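Local coordinates for Alpha/beta hydrolase fold protein (Nakamurella multipartita, PDB 4Y7D) that probably catalyses a hydrolysis reaction, although its substrate is not established, at residues 15-27 with 84-96. Sequence-based numbering, arbitrary orientation.
Sequences VQTVSTARGEVDC and EQAELYAALFDAL
Val18 meets Leu92 and Ala95 where the edge hairpin of an alpha/beta hydrolase sheet, strands 16-20 and 23-27, lies across helix 84-95; strand 16-20 and the helix run at 100° to each other. With CG1 anti to the backbone N (chi1 179°), Val18 sets that methyl 3.6 Å from Ala95 CB and also against Leu92 CD1. Thr20 OG1 donates to Gly23 O (2.8 Å), in the carbonyl plane on a lone pair, and accepts from Arg22 N, an ST turn within the type I turn Thr20-Gly23; Thr20 CG2 rests 3.7 Å from Leu92 CA. A valine here would probably leave Arg22 N without its acceptor and Gly23 O without its hydroxyl donor, so the turn would rest on its backbone bonds. Water 1 links Ala21 N to Ala91 O. Arg22, bent at chi2 and chi3, packs CG 3.6 Å from Ala91 CB and lays one guanidinium face over Glu87 CG, whose carboxylate instead pairs with Arg119. Val25, on the second strand, reaches Leu92 CD1 through CG1, while Leu92 also touches Ile64 and Val66 of strand 62-66, the next strand of the sheet. The other methyl, Val25 CG2, stops 3.9 Å from Leu88 CD2.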
ATOM      1  N   VAL A  15      -2.592  10.074  15.390  1.00 29.04           N
ATOM      2  CA  VAL A  15      -2.126   8.692  15.629  1.00 27.30           C
ATOM      3  C   VAL A  15      -2.563   8.248  17.022  1.00 25.35           C
ATOM      4  O   VAL A  15      -2.427   9.020  17.986  1.00 27.21           O
ATOM      5  CB  VAL A  15      -0.597   8.571  15.532  1.00 27.75           C
ATOM      6  CG1 VAL A  15      -0.152   7.155  15.863  1.00 28.57           C
ATOM      7  CG2 VAL A  15      -0.158   8.870  14.134  1.00 28.56           C
ATOM      8  N   GLN A  16      -3.123   7.042  17.106  1.00 23.27           N
ATOM      9  CA  GLN A  16      -3.543   6.399  18.348  0.60 23.07           C
ATOM     10  C   GLN A  16      -2.779   5.117  18.512  1.00 21.99           C
ATOM     11  O   GLN A  16      -2.594   4.425  17.522  1.00 22.62           O
ATOM     12  CB  GLN A  16      -5.025   6.031  18.271  0.60 22.68           C
ATOM     13  CG  GLN A  16      -5.900   7.231  17.994  0.60 23.29           C
ATOM     14  CD  GLN A  16      -7.370   6.996  18.285  0.60 24.52           C
ATOM     15  OE1 GLN A  16      -7.715   6.425  19.334  0.60 26.26           O
ATOM     16  NE2 GLN A  16      -8.253   7.473  17.385  0.60 23.48           N
ATOM     17  N   THR A  17      -2.371   4.786  19.737  1.00 22.13           N
ATOM     18  CA  THR A  17      -1.774   3.503  19.998  1.00 23.40           C
ATOM     19  C   THR A  17      -2.875   2.578  20.499  1.00 23.46           C
ATOM     20  O   THR A  17      -3.611   2.941  21.448  1.00 25.37           O
ATOM     21  CB  THR A  17      -0.676   3.624  21.043  1.00 25.05           C
ATOM     22  OG1 THR A  17       0.306   4.544  20.549  1.00 25.31           O
ATOM     23  CG2 THR A  17      -0.081   2.264  21.366  1.00 26.72           C
ATOM     24  N   VAL A  18      -3.019   1.430  19.880  1.00 21.51           N
ATOM     25  CA  VAL A  18      -3.993   0.461  20.325  1.00 21.73           C
ATOM     26  C   VAL A  18      -3.263  -0.715  20.924  1.00 21.57           C
ATOM     27  O   VAL A  18      -2.499  -1.380  20.216  1.00 21.49           O
ATOM     28  CB  VAL A  18      -4.899  -0.003  19.183  1.00 21.51           C
ATOM     29  CG1 VAL A  18      -5.906  -1.052  19.676  1.00 22.28           C
ATOM     30  CG2 VAL A  18      -5.634   1.177  18.594  1.00 21.50           C
ATOM     31  N   SER A  19      -3.560  -1.017  22.191  1.00 21.94           N
ATOM     32  CA  SER A  19      -2.930  -2.176  22.833  1.00 23.58           C
ATOM     33  C   SER A  19      -3.734  -3.419  22.545  1.00 24.32           C
ATOM     34  O   SER A  19      -4.828  -3.618  23.084  1.00 23.29           O
ATOM     35  CB  SER A  19      -2.823  -2.076  24.334  1.00 25.62           C
ATOM     36  OG  SER A  19      -2.026  -0.987  24.695  1.00 29.98           O
ATOM     37  N   THR A  20      -3.144  -4.298  21.767  1.00 23.66           N
ATOM     38  CA  THR A  20      -3.790  -5.556  21.360  1.00 23.94           C
ATOM     39  C   THR A  20      -3.147  -6.731  22.100  1.00 23.66           C
ATOM     40  O   THR A  20      -2.077  -6.628  22.675  1.00 23.00           O
ATOM     41  CB  THR A  20      -3.707  -5.832  19.838  1.00 23.16           C
ATOM     42  OG1 THR A  20      -2.465  -6.483  19.510  1.00 23.61           O
ATOM     43  CG2 THR A  20      -3.855  -4.553  19.011  1.00 23.79           C
ATOM     44  N   ALA A  21      -3.779  -7.885  21.971  1.00 24.68           N
ATOM     45  CA  ALA A  21      -3.270  -9.093  22.601  1.00 25.38           C
ATOM     46  C   ALA A  21      -1.946  -9.495  21.963  1.00 25.45           C
ATOM     47  O   ALA A  21      -1.190 -10.221  22.601  1.00 26.05           O
ATOM     48  CB  ALA A  21      -4.286 -10.236  22.491  1.00 26.24           C
ATOM     49  N   ARG A  22      -1.701  -9.038  20.728  1.00 24.86           N
ATOM     50  CA  ARG A  22      -0.428  -9.330  20.027  1.00 25.62           C
ATOM     51  C   ARG A  22       0.636  -8.236  20.184  1.00 26.81           C
ATOM     52  O   ARG A  22       1.759  -8.377  19.646  1.00 25.76           O
ATOM     53  CB  ARG A  22      -0.706  -9.603  18.572  1.00 25.93           C
ATOM     54  CG  ARG A  22      -1.576 -10.836  18.300  1.00 27.00           C
ATOM     55  CD  ARG A  22      -0.860 -12.150  18.572  1.00 29.50           C
ATOM     56  NE  ARG A  22       0.353 -12.262  17.748  1.00 29.89           N
ATOM     57  CZ  ARG A  22       1.070 -13.376  17.646  1.00 33.56           C
ATOM     58  NH1 ARG A  22       0.712 -14.472  18.338  1.00 35.08           N
ATOM     59  NH2 ARG A  22       2.163 -13.398  16.858  1.00 34.48           N
ATOM     60  N   GLY A  23       0.316  -7.178  20.926  1.00 24.68           N
ATOM     61  CA  GLY A  23       1.219  -6.041  21.161  1.00 25.46           C
ATOM     62  C   GLY A  23       0.591  -4.725  20.757  1.00 24.57           C
ATOM     63  O   GLY A  23      -0.523  -4.673  20.237  1.00 23.25           O
ATOM     64  N   GLU A  24       1.339  -3.651  20.953  1.00 24.68           N
ATOM     65  CA  GLU A  24       0.863  -2.338  20.579  0.60 24.23           C
ATOM     66  C   GLU A  24       0.950  -2.124  19.071  1.00 23.19           C
ATOM     67  O   GLU A  24       1.873  -2.606  18.420  1.00 22.10           O
ATOM     68  CB  GLU A  24       1.641  -1.259  21.350  0.60 26.29           C
ATOM     69  CG  GLU A  24       1.223  -1.202  22.820  0.60 28.17           C
ATOM     70  CD  GLU A  24       2.061  -0.278  23.687  0.60 32.11           C
ATOM     71  OE1 GLU A  24       2.885   0.502  23.157  0.60 31.77           O
ATOM     72  OE2 GLU A  24       1.890  -0.335  24.927  0.60 36.63           O
ATOM     73  N   VAL A  25      -0.036  -1.423  18.528  1.00 21.63           N
ATOM     74  CA  VAL A  25      -0.011  -1.041  17.106  1.00 20.43           C
ATOM     75  C   VAL A  25      -0.554   0.357  16.988  1.00 21.18           C
ATOM     76  O   VAL A  25      -1.596   0.688  17.605  1.00 20.97           O
ATOM     77  CB  VAL A  25      -0.756  -2.049  16.156  1.00 20.73           C
ATOM     78  CG1 VAL A  25      -2.250  -2.090  16.437  1.00 19.80           C
ATOM     79  CG2 VAL A  25      -0.546  -1.733  14.683  1.00 20.43           C
ATOM     80  N   ASP A  26       0.139   1.218  16.229  1.00 20.35           N
ATOM     81  CA  ASP A  26      -0.364   2.554  16.002  1.00 21.33           C
ATOM     82  C   ASP A  26      -1.250   2.589  14.775  1.00 20.79           C
ATOM     83  O   ASP A  26      -0.993   1.901  13.755  1.00 20.42           O
ATOM     84  CB  ASP A  26       0.803   3.542  15.848  1.00 21.87           C
ATOM     85  CG  ASP A  26       1.417   3.940  17.160  1.00 24.89           C
ATOM     86  OD1 ASP A  26       1.071   3.396  18.257  1.00 24.81           O
ATOM     87  OD2 ASP A  26       2.261   4.865  17.109  1.00 26.90           O
ATOM     88  N   CYS A  27      -2.239   3.461  14.820  1.00 20.30           N
ATOM     89  CA  CYS A  27      -3.107   3.639  13.678  1.00 21.76           C
ATOM     90  C   CYS A  27      -3.753   5.006  13.676  1.00 21.22           C
ATOM     91  O   CYS A  27      -3.718   5.718  14.669  1.00 21.36           O
ATOM     92  CB  CYS A  27      -4.131   2.508  13.578  1.00 23.22           C
ATOM     93  SG  CYS A  27      -5.280   2.478  14.919  1.00 25.46           S
ATOM     94  N   GLU A  84       2.566 -13.101  11.274  1.00 21.40           N
ATOM     95  CA  GLU A  84       2.438 -12.384  12.539  1.00 22.17           C
ATOM     96  C   GLU A  84       1.772 -10.992  12.381  1.00 21.23           C
ATOM     97  O   GLU A  84       1.042 -10.559  13.243  1.00 21.35           O
ATOM     98  CB  GLU A  84       3.779 -12.230  13.223  1.00 23.80           C
ATOM     99  CG  GLU A  84       4.306 -13.577  13.668  1.00 25.42           C
ATOM    100  CD  GLU A  84       5.781 -13.594  14.058  1.00 28.02           C
ATOM    101  OE1 GLU A  84       6.546 -12.689  13.714  1.00 26.31           O
ATOM    102  OE2 GLU A  84       6.142 -14.548  14.733  1.00 29.93           O
ATOM    103  N   GLN A  85       2.068 -10.293  11.285  1.00 20.28           N
ATOM    104  CA  GLN A  85       1.392  -9.033  11.024  1.00 19.25           C
ATOM    105  C   GLN A  85      -0.096  -9.245  10.787  1.00 19.10           C
ATOM    106  O   GLN A  85      -0.897  -8.468  11.308  1.00 19.41           O
ATOM    107  CB  GLN A  85       2.106  -8.260   9.902  1.00 19.05           C
ATOM    108  CG  GLN A  85       3.501  -7.871  10.360  1.00 19.02           C
ATOM    109  CD  GLN A  85       4.290  -6.972   9.442  1.00 19.72           C
ATOM    110  OE1 GLN A  85       3.786  -6.507   8.414  1.00 20.00           O
ATOM    111  NE2 GLN A  85       5.547  -6.667   9.853  1.00 20.59           N
ATOM    112  N   ALA A  86      -0.478 -10.286  10.041  1.00 19.09           N
ATOM    113  CA  ALA A  86      -1.897 -10.655   9.916  1.00 19.23           C
ATOM    114  C   ALA A  86      -2.529 -10.911  11.305  1.00 19.78           C
ATOM    115  O   ALA A  86      -3.666 -10.458  11.584  1.00 19.07           O
ATOM    116  CB  ALA A  86      -2.051 -11.876   9.068  1.00 18.22           C
ATOM    117  N   GLU A  87      -1.813 -11.636  12.157  1.00 20.17           N
ATOM    118  CA  GLU A  87      -2.282 -11.925  13.512  1.00 21.67           C
ATOM    119  C   GLU A  87      -2.486 -10.650  14.291  1.00 20.91           C
ATOM    120  O   GLU A  87      -3.480 -10.516  15.029  1.00 21.49           O
ATOM    121  CB  GLU A  87      -1.347 -12.865  14.261  1.00 24.19           C
ATOM    122  CG  GLU A  87      -2.019 -13.589  15.419  1.00 28.89           C
ATOM    123  CD  GLU A  87      -3.147 -14.538  14.976  1.00 29.66           C
ATOM    124  OE1 GLU A  87      -3.070 -15.143  13.895  1.00 31.77           O
ATOM    125  OE2 GLU A  87      -4.095 -14.724  15.761  1.00 34.37           O
ATOM    126  N   LEU A  88      -1.617  -9.675  14.083  1.00 19.68           N
ATOM    127  CA  LEU A  88      -1.755  -8.372  14.719  1.00 18.86           C
ATOM    128  C   LEU A  88      -2.965  -7.647  14.232  1.00 19.08           C
ATOM    129  O   LEU A  88      -3.676  -7.069  15.024  1.00 19.58           O
ATOM    130  CB  LEU A  88      -0.509  -7.505  14.451  1.00 19.31           C
ATOM    131  CG  LEU A  88      -0.435  -6.124  15.089  1.00 19.49           C
ATOM    132  CD1 LEU A  88      -0.444  -6.175  16.597  1.00 20.55           C
ATOM    133  CD2 LEU A  88       0.791  -5.362  14.617  1.00 20.03           C
ATOM    134  N   TYR A  89      -3.243  -7.702  12.931  1.00 19.51           N
ATOM    135  CA  TYR A  89      -4.413  -7.013  12.408  1.00 18.88           C
ATOM    136  C   TYR A  89      -5.702  -7.596  12.990  1.00 18.68           C
ATOM    137  O   TYR A  89      -6.662  -6.877  13.329  1.00 19.16           O
ATOM    138  CB  TYR A  89      -4.525  -7.112  10.854  1.00 18.63           C
ATOM    139  CG  TYR A  89      -3.294  -6.650  10.086  1.00 18.67           C
ATOM    140  CD1 TYR A  89      -2.434  -5.680  10.630  1.00 19.56           C
ATOM    141  CD2 TYR A  89      -3.023  -7.158   8.825  1.00 19.18           C
ATOM    142  CE1 TYR A  89      -1.316  -5.247   9.930  1.00 19.35           C
ATOM    143  CE2 TYR A  89      -1.879  -6.760   8.129  1.00 18.50           C
ATOM    144  CZ  TYR A  89      -1.050  -5.816   8.684  1.00 18.30           C
ATOM    145  OH  TYR A  89       0.090  -5.440   8.052  1.00 19.90           O
ATOM    146  N   ALA A  90      -5.755  -8.908  13.100  1.00 19.49           N
ATOM    147  CA  ALA A  90      -6.966  -9.567  13.686  1.00 20.18           C
ATOM    148  C   ALA A  90      -7.074  -9.181  15.150  1.00 21.63           C
ATOM    149  O   ALA A  90      -8.180  -8.952  15.653  1.00 20.64           O
ATOM    150  CB  ALA A  90      -6.868 -11.094  13.532  1.00 21.64           C
ATOM    151  N   ALA A  91      -5.939  -9.110  15.835  1.00 20.65           N
ATOM    152  CA  ALA A  91      -5.939  -8.662  17.233  1.00 21.88           C
ATOM    153  C   ALA A  91      -6.330  -7.181  17.377  1.00 21.65           C
ATOM    154  O   ALA A  91      -6.996  -6.788  18.341  1.00 22.86           O
ATOM    155  CB  ALA A  91      -4.583  -8.941  17.869  1.00 22.55           C
ATOM    156  N   LEU A  92      -5.956  -6.363  16.402  1.00 20.14           N
ATOM    157  CA  LEU A  92      -6.402  -4.989  16.334  1.00 19.47           C
ATOM    158  C   LEU A  92      -7.949  -4.922  16.160  1.00 19.53           C
ATOM    159  O   LEU A  92      -8.613  -4.176  16.855  1.00 19.28           O
ATOM    160  CB  LEU A  92      -5.701  -4.290  15.170  1.00 18.60           C
ATOM    161  CG  LEU A  92      -6.162  -2.859  14.872  1.00 19.61           C
ATOM    162  CD1 LEU A  92      -6.109  -1.892  16.042  1.00 19.76           C
ATOM    163  CD2 LEU A  92      -5.353  -2.343  13.692  1.00 20.06           C
ATOM    164  N   PHE A  93      -8.510  -5.742  15.269  1.00 19.66           N
ATOM    165  CA  PHE A  93      -9.952  -5.775  15.077  1.00 20.02           C
ATOM    166  C   PHE A  93     -10.604  -6.172  16.410  1.00 20.04           C
ATOM    167  O   PHE A  93     -11.568  -5.579  16.855  1.00 21.38           O
ATOM    168  CB  PHE A  93     -10.308  -6.824  14.011  1.00 20.16           C
ATOM    169  CG  PHE A  93      -9.977  -6.428  12.562  1.00 19.53           C
ATOM    170  CD1 PHE A  93      -9.358  -5.233  12.223  1.00 19.34           C
ATOM    171  CD2 PHE A  93     -10.309  -7.306  11.525  1.00 20.65           C
ATOM    172  CE1 PHE A  93      -9.051  -4.945  10.888  1.00 19.44           C
ATOM    173  CE2 PHE A  93     -10.038  -7.033  10.206  1.00 20.81           C
ATOM    174  CZ  PHE A  93      -9.376  -5.840   9.868  1.00 19.83           C
ATOM    175  N   ASP A  94     -10.035  -7.166  17.085  1.00 21.12           N
ATOM    176  CA  ASP A  94     -10.558  -7.558  18.413  1.00 21.16           C
ATOM    177  C   ASP A  94     -10.544  -6.348  19.382  1.00 21.31           C
ATOM    178  O   ASP A  94     -11.532  -6.095  20.114  1.00 20.20           O
ATOM    179  CB  ASP A  94      -9.721  -8.666  19.071  1.00 22.22           C
ATOM    180  CG  ASP A  94      -9.852 -10.025  18.405  1.00 23.37           C
ATOM    181  OD1 ASP A  94     -10.717 -10.208  17.546  1.00 22.21           O
ATOM    182  OD2 ASP A  94      -9.056 -10.923  18.783  1.00 23.50           O
ATOM    183  N   ALA A  95      -9.432  -5.608  19.388  1.00 20.11           N
ATOM    184  CA  ALA A  95      -9.282  -4.449  20.251  1.00 20.72           C
ATOM    185  C   ALA A  95     -10.215  -3.270  19.915  1.00 20.36           C
ATOM    186  O   ALA A  95     -10.459  -2.414  20.770  1.00 21.08           O
ATOM    187  CB  ALA A  95      -7.826  -3.989  20.330  1.00 20.48           C
ATOM    188  N   LEU A  96     -10.720  -3.236  18.680  1.00 20.67           N
ATOM    189  CA  LEU A  96     -11.738  -2.284  18.268  1.00 22.05           C
ATOM    190  C   LEU A  96     -13.128  -2.846  18.363  1.00 22.90           C
ATOM    191  O   LEU A  96     -14.039  -2.144  18.014  1.00 24.29           O
ATOM    192  CB  LEU A  96     -11.490  -1.802  16.836  1.00 21.29           C
ATOM    193  CG  LEU A  96     -10.089  -1.186  16.603  1.00 21.60           C
ATOM    194  CD1 LEU A  96      -9.886  -0.892  15.124  1.00 21.30           C
ATOM    195  CD2 LEU A  96      -9.907   0.049  17.454  1.00 21.85           C
TER
HETATM  196  O   HOH W   1      -6.480  -7.943  20.868  1.00 20.94           O
HETATM  197  O   HOH W   2       1.597 -10.530  15.949  1.00 22.01           O